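Local coordinates for protein inositol 2-dehydrogenase (Sinorhizobium meliloti, PDB 4HKT) that catalyses the NAD(+)-dependent oxidation of myo-inositol to scyllo-inosose, the first step in the breakdown of myo-inositol to acetyl-CoA, at residues Y234-R239 against T278-A283; Q254-I259 against P271-F276; T150-S155 against I225-R230; M130-A135 against V249-Q254. All blocks are in the same frame, centred on the assembly; numbering follows the deposited sequence.

Contact 1 of 4, residues Y234-R239 against T278-A283; sequences YGYDQR and TRYTEA
Gln238 O and Arg279 NH2 hold one water between them: it donates to the carbonyl oxygen of Gln238 at 2.7 Å and accepts from Arg279 NH2 at 2.8 Å. Arg279 NH1, in turn, forms a salt bridge with Asp126. Side chain to side chain, the phenol of Tyr280 donates to the Gln238 amide; OH to OE1 measures 2.5 Å, so short that the exact length deserves caution. The phenol ring stands nearly upright to the amide, their planes 78° apart, with OE1 at the ring edge. At the other end of the amide, Gln238 NE2 donates to Asp237 O at 2.9 Å from above the carbonyl plane, which would limit the amide's rotation.

Apolar contacts cross as well. The Tyr236 ring swings away from its own nitrogen (chi1 -165°) and reaches across, its CD2 3.8 Å from Arg279 CB. Its CE2 lies 3.7 Å from Tyr280 CE2, the two side chains crossing at about a right angle. Within its own segment, Arg279 CG sits 3.5 Å above the centre of the Tyr280 ring. The buried Gln238 amide thus has OE1 taken by the phenol and NE2 by Asp237 O, while the Arg279 charge is met by Asp126 and water.

Contact 2 of 4, residues Q254-I259 against P271-F276; sequences QRPVSI and PLHDFF
Pro256 lies over the face of the His273 ring where the two loops flanking the β-hairpin of strands 259-263 and 266-269 come together at its base. The evidence for a CH-pi contact is direct: Pro256 CD is 3.9 Å from the His273 ring centroid and only 6° off the ring normal, and the two side chains run past each other in opposite directions. His273 ND1 is hydrogen-bonded to Thr278 OG1, which ties the ring to the following helix.

Polar links across the contact go through water. One water donates to Gln254 O at 2.9 Å and accepts from His273 N at 3.2 Å. A second donates to Gln254 OE1 and Arg255 O and is hydrogen-bonded to His273 NE2 at 2.9 Å, lying in the imidazole plane. A leucine in place of His273 would probably leave that water and Thr278 OG1 each short of a partner and deprive Pro256 CD of its flat ring face.

The Arg255 guanidinium is held by the NE to Pro270 O hydrogen bond and a cation-pi contact with Tyr267 of a neighbouring subunit. Van der Waals contacts complete the join. Leu272 CD2 lies over one guanidinium face, 3.9 Å from Arg255 NH2, and Arg255 CB comes within 3.4 Å of Pro271 O.

Contact 3 of 4, residues T150-S155 against I225-R230; sequences TSRDPS and IISNSR. With EDO (1,2-ethanediol), chain X.
A parallel β-ladder joins Thr150, Ser151 and Arg152 to Ser227, Asn228 and Ser229 inside the mixed sheet, where strands 144-152 and 223-229 are neighbours. Their segment axes come within 4.8 Å and diverge by 9°. Ser151 N donates to Ser227 O at 2.9 Å, Ser229 N to Ser151 O, and Asp153 N to Ser229 O at 3.0 Å, carrying the pairing past the end of the strand.

Ser227 O has a second donor: Asn228 ND2 reaches it at 3.0 Å from above the carbonyl plane. The Ser151 and Asn228 side chains share a face and both bond Asp176 of helix 168-184; Asn228 OD1 bonds Thr173 OG1. On the other face, a water lies 2.9 Å from Arg152 NE and also hydrogen-bonds Ser227 OG; here Arg152 NH1 bonds Tyr234 OH and forms a salt bridge with Glu241 of a third subunit.

Arg230 NH1 approaches Asp153 OD2 at 3.1 Å as a salt bridge, but the bond is bent (135° at the hydrogen), carboxylate and guanidinium planes 48° apart. An ethanediol, probably from the crystallisation liquor, donates to Asp153 OD2; it and Arg230 NH2 both bond Asp171. A sheet between helix 168-184 and another subunit is typical of the Gfo/Idh/MocA C-terminal α/β domain.

Contact 4 of 4, residues M130-A135 against V249-Q254; sequences MAVRKA and VAAENQ. With EDO (1,2-ethanediol), chain R.
Val132 sets its forked side chain between Val249 and Ala251, two residues that project toward the helix from the same side of strand 248-251. Its two methyls divide the work. CG1 meets Val249 CG1 at 3.9 Å, whereas CG2 meets Ala251 CB at 3.8 Å and rests above the backbone between them, 4.0 Å from Ala250 C. Ala250 turns its own methyl away, so main chain floors this shallow hollow. Val132 CB points at the strand, and chi1 of 169° sends CG1 toward Val249 and CG2 toward Ala251.

Val249 is the answering bump. One turn along the helix, the small Ala135 offers CB to Val249 CG2 at 4.3 Å, a looser touch than those at Val132. Helix 127-137 and the strand run antiparallel, their short axes 171° apart and 8.2 Å at closest approach, a spacing bridged here by valine and alanine side chains. An alanine in place of Val132 would remove both branches and is likely to open a gap over the Ala250 backbone, leaving Val249 CG1 and Ala251 CB without their mates.

Ile259 of a fourth subunit also packs on Val132, and a strand of that subunit pairs with residues 249-251 to continue the sheet. With no hydrogen bond between the two segments, the fit rests on methyl groups, so shape probably does most to place this part of the helix.

Contacts 1, 3 and 4 all reach the mixed sheet. Contacts 1 and 3 meet through the neighbouring strands 237-244 and 144-152, where Arg239 N is 2.9 Å from Thr150 O. Asn253, from segment 249-254 of contact 4, ties into contact 1, with OD1 2.7 Å from Gln238 N and ND2 2.8 Å from Asp237 OD1. Contact 2 lies about 7 Å centre to centre from contact 1, and Tyr236 N approaches His273 O at 2.9 Å; it shares Gln254 with contact 4, and both touch the fourth subunit. Contacts 3 and 4 stay apart, nearest atoms about 6 Å. Near contact 3, a glycerol, probably from the crystallisation liquor, lies about 4 Å from the Arg152 side chain and may mark a pocket.

Contact 1 of 4, residues Y234-R239 against T278-A283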
loop_
_atom_site.group_PDB
_atom_site.type_symbol
_atom_site.label_atom_id
_atom_site.label_comp_id
_atom_site.label_asym_id
_atom_site.label_seq_id
_atom_site.Cartn_x
_atom_site.Cartn_y
_atom_site.Cartn_z
ATOM N N TYR B 234 9.542 15.675 -0.781
ATOM C CA TYR B 234 8.354 14.913 -1.162
ATOM C C TYR B 234 7.014 15.555 -0.737
ATOM O O TYR B 234 5.924 15.016 -1.006
ATOM C CB TYR B 234 8.499 13.460 -0.674
ATOM C CG TYR B 234 8.955 13.316 0.760
ATOM C CD1 TYR B 234 8.036 13.238 1.779
ATOM C CD2 TYR B 234 10.314 13.280 1.094
ATOM C CE1 TYR B 234 8.439 13.133 3.101
ATOM C CE2 TYR B 234 10.734 13.158 2.419
ATOM C CZ TYR B 234 9.779 13.088 3.407
ATOM O OH TYR B 234 10.140 12.944 4.716
ATOM N N GLY B 235 7.061 16.735 -0.130
ATOM C CA GLY B 235 5.833 17.443 0.213
ATOM C C GLY B 235 5.471 17.433 1.706
ATOM O O GLY B 235 6.324 17.254 2.577
ATOM N N TYR B 236 4.203 17.693 1.981
ATOM C CA TYR B 236 3.721 17.978 3.294
ATOM C C TYR B 236 3.421 16.659 4.023
ATOM O O TYR B 236 2.397 16.021 3.776
ATOM C CB TYR B 236 2.481 18.840 3.190
ATOM C CG TYR B 236 2.011 19.553 4.441
ATOM C CD1 TYR B 236 2.902 19.931 5.454
ATOM C CD2 TYR B 236 0.664 19.912 4.580
ATOM C CE1 TYR B 236 2.463 20.636 6.555
ATOM C CE2 TYR B 236 0.218 20.614 5.663
ATOM C CZ TYR B 236 1.116 20.979 6.647
ATOM O OH TYR B 236 0.655 21.688 7.716
ATOM N N ASP B 237 4.362 16.238 4.851
ATOM C CA ASP B 237 4.291 14.958 5.557
ATOM C C ASP B 237 3.508 15.136 6.840
ATOM O O ASP B 237 3.867 15.928 7.652
ATOM C CB ASP B 237 5.725 14.462 5.833
ATOM C CG ASP B 237 5.791 13.008 6.285
ATOM O OD1 ASP B 237 4.731 12.362 6.551
ATOM O OD2 ASP B 237 6.940 12.524 6.386
ATOM N N GLN B 238 2.395 14.438 6.982
ATOM C CA GLN B 238 1.507 14.620 8.107
ATOM C C GLN B 238 0.999 13.258 8.530
ATOM O O GLN B 238 -0.051 12.809 8.078
ATOM C CB GLN B 238 0.292 15.509 7.734
ATOM C CG GLN B 238 0.609 16.923 7.261
ATOM C CD GLN B 238 0.885 17.832 8.414
ATOM O OE1 GLN B 238 -0.034 18.391 9.008
ATOM N NE2 GLN B 238 2.155 18.010 8.736
ATOM N N ARG B 239 1.747 12.583 9.397
ATOM C CA ARG B 239 1.356 11.249 9.858
ATOM C C ARG B 239 1.104 11.191 11.339
ATOM O O ARG B 239 1.737 11.892 12.112
ATOM C CB ARG B 239 2.428 10.255 9.515
ATOM C CG ARG B 239 2.395 9.852 8.057
ATOM C CD ARG B 239 3.603 8.979 7.808
ATOM N NE ARG B 239 4.816 9.756 7.631
ATOM C CZ ARG B 239 6.048 9.326 7.925
ATOM N NH1 ARG B 239 6.239 8.148 8.484
ATOM N NH2 ARG B 239 7.103 10.094 7.672
ATOM N N THR B 278 -4.000 22.763 0.212
ATOM C CA THR B 278 -4.771 21.674 -0.369
ATOM C C THR B 278 -4.865 20.460 0.522
ATOM O O THR B 278 -5.817 19.720 0.397
ATOM C CB THR B 278 -4.318 21.231 -1.766
ATOM O OG1 THR B 278 -2.932 20.936 -1.759
ATOM C CG2 THR B 278 -4.645 22.297 -2.826
ATOM N N ARG B 279 -3.905 20.229 1.415
ATOM C CA ARG B 279 -3.986 19.037 2.278
ATOM C C ARG B 279 -5.228 19.097 3.168
ATOM O O ARG B 279 -5.897 18.064 3.398
ATOM C CB ARG B 279 -2.703 18.837 3.161
ATOM C CG ARG B 279 -2.894 17.857 4.339
ATOM C CD ARG B 279 -2.967 16.398 3.903
ATOM N NE ARG B 279 -3.156 15.413 4.976
ATOM C CZ ARG B 279 -4.310 15.157 5.598
ATOM N NH1 ARG B 279 -5.416 15.811 5.264
ATOM N NH2 ARG B 279 -4.378 14.238 6.548
ATOM N N TYR B 280 -5.555 20.282 3.662
ATOM C CA TYR B 280 -6.597 20.388 4.684
ATOM C C TYR B 280 -7.938 21.033 4.269
ATOM O O TYR B 280 -8.734 21.427 5.127
ATOM C CB TYR B 280 -6.002 21.069 5.923
ATOM C CG TYR B 280 -5.018 20.145 6.668
ATOM C CD1 TYR B 280 -5.440 18.936 7.194
ATOM C CD2 TYR B 280 -3.681 20.519 6.862
ATOM C CE1 TYR B 280 -4.559 18.086 7.859
ATOM C CE2 TYR B 280 -2.790 19.697 7.546
ATOM C CZ TYR B 280 -3.229 18.481 8.034
ATOM O OH TYR B 280 -2.360 17.652 8.691
ATOM N N THR B 281 -8.232 21.050 2.975
ATOM C CA THR B 281 -9.488 21.649 2.496
ATOM C C THR B 281 -10.746 21.080 3.192
ATOM O O THR B 281 -11.586 21.861 3.666
ATOM C CB THR B 281 -9.647 21.563 0.980
ATOM O OG1 THR B 281 -9.922 20.220 0.627
ATOM C CG2 THR B 281 -8.397 22.017 0.272
ATOM N N GLU B 282 -10.856 19.760 3.320
ATOM C CA GLU B 282 -11.989 19.198 4.035
ATOM C C GLU B 282 -11.957 19.607 5.506
ATOM O O GLU B 282 -13.004 19.870 6.128
ATOM C CB GLU B 282 -12.049 17.669 3.907
ATOM C CG GLU B 282 -12.428 17.166 2.525
ATOM C CD GLU B 282 -12.102 15.706 2.364
ATOM O OE1 GLU B 282 -13.002 14.869 2.583
ATOM O OE2 GLU B 282 -10.931 15.402 2.069
ATOM N N ALA B 283 -10.757 19.647 6.085
ATOM C CA ALA B 283 -10.642 20.014 7.486
ATOM C C ALA B 283 -11.148 21.435 7.733
ATOM O O ALA B 283 -11.918 21.650 8.672
ATOM C CB ALA B 283 -9.207 19.831 7.980
HETATM O O HOH W 1 -2.172 12.601 6.359
#

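Contact 2 of 4, residues Q254-I259 against P271-F276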
loop_
_atom_site.group_PDB
_atom_site.type_symbol
_atom_site.label_atom_id
_atom_site.label_comp_id
_atom_site.label_asym_id
_atom_site.label_seq_id
_atom_site.Cartn_x
_atom_site.Cartn_y
_atom_site.Cartn_z
ATOM N N GLN B 254 -1.742 11.933 2.774
ATOM C CA GLN B 254 -2.599 12.234 1.642
ATOM C C GLN B 254 -1.791 12.853 0.505
ATOM O O GLN B 254 -0.811 13.585 0.714
ATOM C CB GLN B 254 -3.705 13.212 2.095
ATOM C CG GLN B 254 -4.714 12.600 3.041
ATOM C CD GLN B 254 -5.587 11.598 2.325
ATOM O OE1 GLN B 254 -6.085 11.885 1.234
ATOM N NE2 GLN B 254 -5.759 10.411 2.910
ATOM N N ARG B 255 -2.227 12.577 -0.714
ATOM C CA ARG B 255 -1.659 13.233 -1.897
ATOM C C ARG B 255 -2.861 13.637 -2.801
ATOM O O ARG B 255 -3.936 13.027 -2.686
ATOM C CB ARG B 255 -0.728 12.252 -2.592
ATOM C CG ARG B 255 -1.378 10.900 -2.858
ATOM C CD ARG B 255 -0.499 10.017 -3.719
ATOM N NE ARG B 255 0.846 9.806 -3.176
ATOM C CZ ARG B 255 1.174 9.001 -2.158
ATOM N NH1 ARG B 255 0.259 8.303 -1.483
ATOM N NH2 ARG B 255 2.455 8.925 -1.777
ATOM N N PRO B 256 -2.698 14.644 -3.675
ATOM C CA PRO B 256 -3.865 15.166 -4.439
ATOM C C PRO B 256 -4.422 14.167 -5.476
ATOM O O PRO B 256 -5.630 14.132 -5.719
ATOM C CB PRO B 256 -3.322 16.407 -5.143
ATOM C CG PRO B 256 -1.833 16.410 -4.943
ATOM C CD PRO B 256 -1.486 15.465 -3.833
ATOM N N VAL B 257 -3.517 13.406 -6.085
ATOM C CA VAL B 257 -3.805 12.419 -7.101
ATOM C C VAL B 257 -3.144 11.116 -6.672
ATOM O O VAL B 257 -1.936 11.101 -6.378
ATOM C CB VAL B 257 -3.138 12.856 -8.423
ATOM C CG1 VAL B 257 -3.378 11.850 -9.522
ATOM C CG2 VAL B 257 -3.608 14.244 -8.841
ATOM N N SER B 258 -3.893 10.018 -6.672
ATOM C CA SER B 258 -3.331 8.697 -6.422
ATOM C C SER B 258 -3.332 7.809 -7.691
ATOM O O SER B 258 -4.338 7.188 -8.034
ATOM C CB SER B 258 -4.102 7.990 -5.287
ATOM O OG SER B 258 -4.099 8.738 -4.083
ATOM N N ILE B 259 -2.197 7.762 -8.372
ATOM C CA ILE B 259 -1.939 6.805 -9.447
ATOM C C ILE B 259 -0.582 6.130 -9.173
ATOM O O ILE B 259 0.124 6.507 -8.239
ATOM C CB ILE B 259 -1.970 7.484 -10.847
ATOM C CG1 ILE B 259 -0.829 8.453 -11.034
ATOM C CG2 ILE B 259 -3.309 8.179 -11.062
ATOM C CD1 ILE B 259 -0.470 8.676 -12.487
ATOM N N PRO B 271 4.196 12.637 -5.359
ATOM C CA PRO B 271 4.476 13.235 -4.064
ATOM C C PRO B 271 3.212 13.691 -3.370
ATOM O O PRO B 271 2.090 13.588 -3.910
ATOM C CB PRO B 271 5.402 14.427 -4.422
ATOM C CG PRO B 271 5.019 14.771 -5.832
ATOM C CD PRO B 271 4.798 13.417 -6.461
ATOM N N LEU B 272 3.381 14.193 -2.160
ATOM C CA LEU B 272 2.265 14.619 -1.335
ATOM C C LEU B 272 1.765 16.014 -1.750
ATOM O O LEU B 272 2.300 16.643 -2.697
ATOM C CB LEU B 272 2.743 14.670 0.116
ATOM C CG LEU B 272 3.439 13.367 0.560
ATOM C CD1 LEU B 272 3.936 13.463 2.001
ATOM C CD2 LEU B 272 2.514 12.180 0.380
ATOM N N HIS B 273 0.780 16.507 -1.007
ATOM C CA HIS B 273 0.325 17.868 -1.152
ATOM C C HIS B 273 1.467 18.838 -0.888
ATOM O O HIS B 273 2.342 18.584 -0.021
ATOM C CB HIS B 273 -0.801 18.166 -0.154
ATOM C CG HIS B 273 -2.105 17.481 -0.452
ATOM N ND1 HIS B 273 -3.066 18.030 -1.285
ATOM C CD2 HIS B 273 -2.633 16.330 0.020
ATOM C CE1 HIS B 273 -4.123 17.239 -1.311
ATOM N NE2 HIS B 273 -3.883 16.202 -0.527
ATOM N N ASP B 274 1.483 19.958 -1.609
ATOM C CA ASP B 274 2.494 20.973 -1.359
ATOM C C ASP B 274 2.408 21.424 0.075
ATOM O O ASP B 274 3.388 21.279 0.806
ATOM C CB ASP B 274 2.361 22.187 -2.282
ATOM C CG ASP B 274 2.682 21.851 -3.729
ATOM O OD1 ASP B 274 3.465 20.913 -3.963
ATOM O OD2 ASP B 274 2.124 22.508 -4.618
ATOM N N PHE B 275 1.250 21.954 0.487
ATOM C CA PHE B 275 1.142 22.516 1.859
ATOM C C PHE B 275 -0.301 22.446 2.397
ATOM O O PHE B 275 -1.115 21.662 1.902
ATOM C CB PHE B 275 1.737 23.941 1.895
ATOM C CG PHE B 275 2.384 24.346 3.225
ATOM C CD1 PHE B 275 2.564 23.448 4.295
ATOM C CD2 PHE B 275 2.818 25.658 3.395
ATOM C CE1 PHE B 275 3.151 23.869 5.497
ATOM C CE2 PHE B 275 3.415 26.075 4.581
ATOM C CZ PHE B 275 3.580 25.184 5.632
ATOM N N PHE B 276 -0.604 23.212 3.438
ATOM C CA PHE B 276 -1.877 23.076 4.120
ATOM C C PHE B 276 -3.057 23.466 3.228
ATOM O O PHE B 276 -4.161 22.949 3.408
ATOM C CB PHE B 276 -1.875 23.889 5.429
ATOM C CG PHE B 276 -1.661 25.368 5.233
ATOM C CD1 PHE B 276 -2.686 26.179 4.711
ATOM C CD2 PHE B 276 -0.427 25.961 5.548
ATOM C CE1 PHE B 276 -2.475 27.535 4.512
ATOM C CE2 PHE B 276 -0.225 27.326 5.358
ATOM C CZ PHE B 276 -1.247 28.109 4.844
HETATM O O HOH W 2 0.086 15.923 2.090
HETATM O O HOH W 3 -5.876 14.162 -0.643
#

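Contact 3 of 4, residues T150-S155 against I225-R230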
loop_
_atom_site.group_PDB
_atom_site.type_symbol
_atom_site.label_atom_id
_atom_site.label_comp_id
_atom_site.label_asym_id
_atom_site.label_seq_id
_atom_site.Cartn_x
_atom_site.Cartn_y
_atom_site.Cartn_z
ATOM N N THR B 150 4.611 12.541 13.043
ATOM C CA THR B 150 5.628 13.041 12.168
ATOM C C THR B 150 5.057 14.133 11.292
ATOM O O THR B 150 4.076 13.898 10.550
ATOM C CB THR B 150 6.151 11.943 11.274
ATOM O OG1 THR B 150 6.644 10.886 12.108
ATOM C CG2 THR B 150 7.290 12.476 10.374
ATOM N N SER B 151 5.675 15.305 11.355
ATOM C CA SER B 151 5.239 16.453 10.558
ATOM C C SER B 151 6.458 17.057 9.891
ATOM O O SER B 151 7.464 17.271 10.550
ATOM C CB SER B 151 4.499 17.491 11.409
ATOM O OG SER B 151 3.275 16.949 11.927
ATOM N N ARG B 152 6.380 17.271 8.570
ATOM C CA ARG B 152 7.481 17.831 7.807
ATOM C C ARG B 152 6.894 18.773 6.791
ATOM O O ARG B 152 6.037 18.366 5.996
ATOM C CB ARG B 152 8.326 16.746 7.101
ATOM C CG ARG B 152 8.921 15.729 8.080
ATOM C CD ARG B 152 9.739 14.633 7.444
ATOM N NE ARG B 152 10.210 13.753 8.501
ATOM C CZ ARG B 152 10.412 12.445 8.403
ATOM N NH1 ARG B 152 10.252 11.791 7.278
ATOM N NH2 ARG B 152 10.780 11.763 9.481
ATOM N N ASP B 153 7.310 20.029 6.873
ATOM C CA ASP B 153 6.870 21.043 5.939
ATOM C C ASP B 153 7.610 20.887 4.604
ATOM O O ASP B 153 8.728 20.331 4.564
ATOM C CB ASP B 153 7.133 22.438 6.518
ATOM C CG ASP B 153 6.153 22.829 7.593
ATOM O OD1 ASP B 153 5.191 22.081 7.870
ATOM O OD2 ASP B 153 6.354 23.914 8.194
ATOM N N PRO B 154 7.015 21.416 3.506
ATOM C CA PRO B 154 7.676 21.286 2.220
ATOM C C PRO B 154 8.973 22.092 2.210
ATOM O O PRO B 154 9.962 21.666 1.642
ATOM C CB PRO B 154 6.628 21.818 1.225
ATOM C CG PRO B 154 5.823 22.793 2.026
ATOM C CD PRO B 154 5.764 22.210 3.411
ATOM N N SER B 155 8.998 23.217 2.910
ATOM C CA SER B 155 10.209 24.017 2.959
ATOM C C SER B 155 10.022 25.003 4.066
ATOM O O SER B 155 8.912 25.148 4.575
ATOM C CB SER B 155 10.389 24.761 1.616
ATOM O OG SER B 155 9.249 25.557 1.419
ATOM N N ILE B 225 5.783 10.670 20.897
ATOM C CA ILE B 225 6.967 11.114 20.269
ATOM C C ILE B 225 6.563 11.968 19.081
ATOM O O ILE B 225 5.692 11.586 18.283
ATOM C CB ILE B 225 7.739 9.912 19.724
ATOM C CG1 ILE B 225 8.109 8.944 20.820
ATOM C CG2 ILE B 225 9.017 10.357 19.062
ATOM C CD1 ILE B 225 8.774 7.674 20.298
ATOM N N ILE B 226 7.227 13.097 18.928
ATOM C CA ILE B 226 6.925 13.999 17.837
ATOM C C ILE B 226 8.242 14.264 17.114
ATOM O O ILE B 226 9.266 14.573 17.738
ATOM C CB ILE B 226 6.371 15.341 18.307
ATOM C CG1 ILE B 226 5.019 15.201 18.950
ATOM C CG2 ILE B 226 6.316 16.328 17.134
ATOM C CD1 ILE B 226 4.759 16.350 19.902
ATOM N N SER B 227 8.195 14.158 15.800
ATOM C CA SER B 227 9.330 14.485 14.910
ATOM C C SER B 227 8.914 15.617 13.944
ATOM O O SER B 227 7.876 15.511 13.303
ATOM C CB SER B 227 9.621 13.234 14.091
ATOM O OG SER B 227 10.696 13.373 13.225
ATOM N N ASN B 228 9.713 16.674 13.833
ATOM C CA ASN B 228 9.403 17.785 12.915
ATOM C C ASN B 228 10.640 18.099 12.114
ATOM O O ASN B 228 11.723 18.179 12.685
ATOM C CB ASN B 228 9.117 19.074 13.658
ATOM C CG ASN B 228 7.737 19.196 14.261
ATOM O OD1 ASN B 228 7.459 20.245 14.862
ATOM N ND2 ASN B 228 6.862 18.226 14.093
ATOM N N SER B 229 10.455 18.377 10.821
ATOM C CA SER B 229 11.485 18.923 9.954
ATOM C C SER B 229 10.873 20.051 9.110
ATOM O O SER B 229 9.737 19.960 8.619
ATOM C CB SER B 229 12.085 17.872 9.019
ATOM O OG SER B 229 13.023 18.491 8.094
ATOM N N ARG B 230 11.622 21.125 8.976
ATOM C CA ARG B 230 11.164 22.221 8.163
ATOM C C ARG B 230 11.133 21.955 6.648
ATOM O O ARG B 230 10.583 22.778 5.926
ATOM C CB ARG B 230 12.010 23.465 8.428
ATOM C CG ARG B 230 11.619 24.267 9.662
ATOM C CD ARG B 230 10.180 24.742 9.619
ATOM N NE ARG B 230 9.922 25.785 10.587
ATOM C CZ ARG B 230 8.749 26.358 10.788
ATOM N NH1 ARG B 230 7.704 26.001 10.059
ATOM N NH2 ARG B 230 8.618 27.300 11.719
HETATM C C1 EDO X . 4.581 27.269 9.259
HETATM O O1 EDO X . 4.860 28.591 9.719
HETATM C C2 EDO X . 4.225 26.316 10.405
HETATM O O2 EDO X . 4.485 24.971 9.998
HETATM O O HOH W 4 10.964 14.928 11.071
#

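Contact 4 of 4, residues M130-A135 against V249-Q254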
loop_
_atom_site.group_PDB
_atom_site.type_symbol
_atom_site.label_atom_id
_atom_site.label_comp_id
_atom_site.label_asym_id
_atom_site.label_seq_id
_atom_site.Cartn_x
_atom_site.Cartn_y
_atom_site.Cartn_z
HETATM N N MSE B 130 -9.685 12.481 12.315
HETATM C CA MSE B 130 -10.913 12.328 13.140
HETATM C C MSE B 130 -11.268 10.878 13.271
HETATM O O MSE B 130 -11.662 10.413 14.353
HETATM C CB MSE B 130 -12.119 13.070 12.541
HETATM C CG MSE B 130 -12.138 14.532 12.900
HETATM SE SE MSE B 130 -13.712 15.438 12.086
HETATM C CE MSE B 130 -15.140 14.524 13.103
ATOM N N ALA B 131 -11.135 10.145 12.179
ATOM C CA ALA B 131 -11.424 8.716 12.167
ATOM C C ALA B 131 -10.418 7.921 13.026
ATOM O O ALA B 131 -10.763 6.897 13.622
ATOM C CB ALA B 131 -11.458 8.191 10.733
ATOM N N VAL B 132 -9.179 8.410 13.136
ATOM C CA VAL B 132 -8.233 7.788 14.065
ATOM C C VAL B 132 -8.772 7.950 15.468
ATOM O O VAL B 132 -8.890 6.983 16.217
ATOM C CB VAL B 132 -6.819 8.375 13.922
ATOM C CG1 VAL B 132 -5.937 7.894 15.072
ATOM C CG2 VAL B 132 -6.193 8.040 12.584
ATOM N N ARG B 133 -9.133 9.180 15.827
ATOM C CA ARG B 133 -9.649 9.447 17.150
ATOM C C ARG B 133 -10.958 8.642 17.476
ATOM O O ARG B 133 -11.113 8.097 18.582
ATOM C CB ARG B 133 -9.877 10.939 17.294
ATOM C CG ARG B 133 -10.563 11.340 18.571
ATOM C CD ARG B 133 -9.602 11.241 19.732
ATOM N NE ARG B 133 -10.146 10.480 20.834
ATOM C CZ ARG B 133 -9.421 9.919 21.814
ATOM N NH1 ARG B 133 -8.096 10.067 21.883
ATOM N NH2 ARG B 133 -10.038 9.216 22.754
ATOM N N LYS B 134 -11.864 8.588 16.512
ATOM C CA LYS B 134 -13.106 7.807 16.627
ATOM C C LYS B 134 -12.829 6.305 16.858
ATOM O O LYS B 134 -13.485 5.630 17.669
ATOM C CB LYS B 134 -13.971 8.033 15.374
ATOM C CG LYS B 134 -15.233 7.169 15.329
ATOM C CD LYS B 134 -16.261 7.642 14.287
ATOM C CE LYS B 134 -17.692 7.410 14.794
ATOM N NZ LYS B 134 -17.925 5.969 15.116
ATOM N N ALA B 135 -11.841 5.771 16.156
ATOM C CA ALA B 135 -11.447 4.388 16.363
ATOM C C ALA B 135 -10.970 4.182 17.780
ATOM O O ALA B 135 -11.316 3.166 18.407
ATOM C CB ALA B 135 -10.393 3.963 15.354
ATOM N N VAL B 249 -3.555 2.070 15.366
ATOM C CA VAL B 249 -4.279 2.797 14.343
ATOM C C VAL B 249 -3.403 3.946 13.829
ATOM O O VAL B 249 -2.693 4.610 14.611
ATOM C CB VAL B 249 -5.637 3.304 14.843
ATOM C CG1 VAL B 249 -5.503 4.183 16.065
ATOM C CG2 VAL B 249 -6.395 4.023 13.725
ATOM N N ALA B 250 -3.435 4.152 12.527
ATOM C CA ALA B 250 -2.602 5.167 11.874
ATOM C C ALA B 250 -3.392 5.817 10.745
ATOM O O ALA B 250 -4.308 5.192 10.199
ATOM C CB ALA B 250 -1.318 4.553 11.354
ATOM N N ALA B 251 -3.073 7.082 10.446
ATOM C CA ALA B 251 -3.552 7.724 9.245
ATOM C C ALA B 251 -2.344 7.940 8.370
ATOM O O ALA B 251 -1.346 8.525 8.802
ATOM C CB ALA B 251 -4.218 9.040 9.532
ATOM N N GLU B 252 -2.453 7.425 7.150
ATOM C CA GLU B 252 -1.430 7.581 6.123
ATOM C C GLU B 252 -1.447 9.000 5.544
ATOM O O GLU B 252 -2.418 9.761 5.708
ATOM C CB GLU B 252 -1.632 6.534 4.998
ATOM C CG GLU B 252 -2.828 6.857 4.100
ATOM C CD GLU B 252 -3.325 5.679 3.254
ATOM O OE1 GLU B 252 -3.455 4.549 3.782
ATOM O OE2 GLU B 252 -3.663 5.919 2.065
ATOM N N ASN B 253 -0.361 9.343 4.861
ATOM C CA ASN B 253 -0.283 10.625 4.173
ATOM C C ASN B 253 -1.311 10.716 3.044
ATOM O O ASN B 253 -1.628 9.724 2.407
ATOM C CB ASN B 253 1.090 10.813 3.587
ATOM C CG ASN B 253 2.041 11.468 4.565
ATOM O OD1 ASN B 253 1.683 12.421 5.271
ATOM N ND2 ASN B 253 3.262 10.994 4.580
ATOM N N GLN B 254 -1.742 11.933 2.774
ATOM C CA GLN B 254 -2.599 12.234 1.642
ATOM C C GLN B 254 -1.791 12.853 0.505
ATOM O O GLN B 254 -0.811 13.585 0.714
ATOM C CB GLN B 254 -3.705 13.212 2.095
ATOM C CG GLN B 254 -4.714 12.600 3.041
ATOM C CD GLN B 254 -5.587 11.598 2.325
ATOM O OE1 GLN B 254 -6.085 11.885 1.234
ATOM N NE2 GLN B 254 -5.759 10.411 2.910
HETATM C C1 EDO R . 3.131 7.808 3.379
HETATM O O1 EDO R . 4.042 8.831 3.313
HETATM C C2 EDO R . 2.719 7.774 4.820
HETATM O O2 EDO R . 1.480 7.148 4.898
#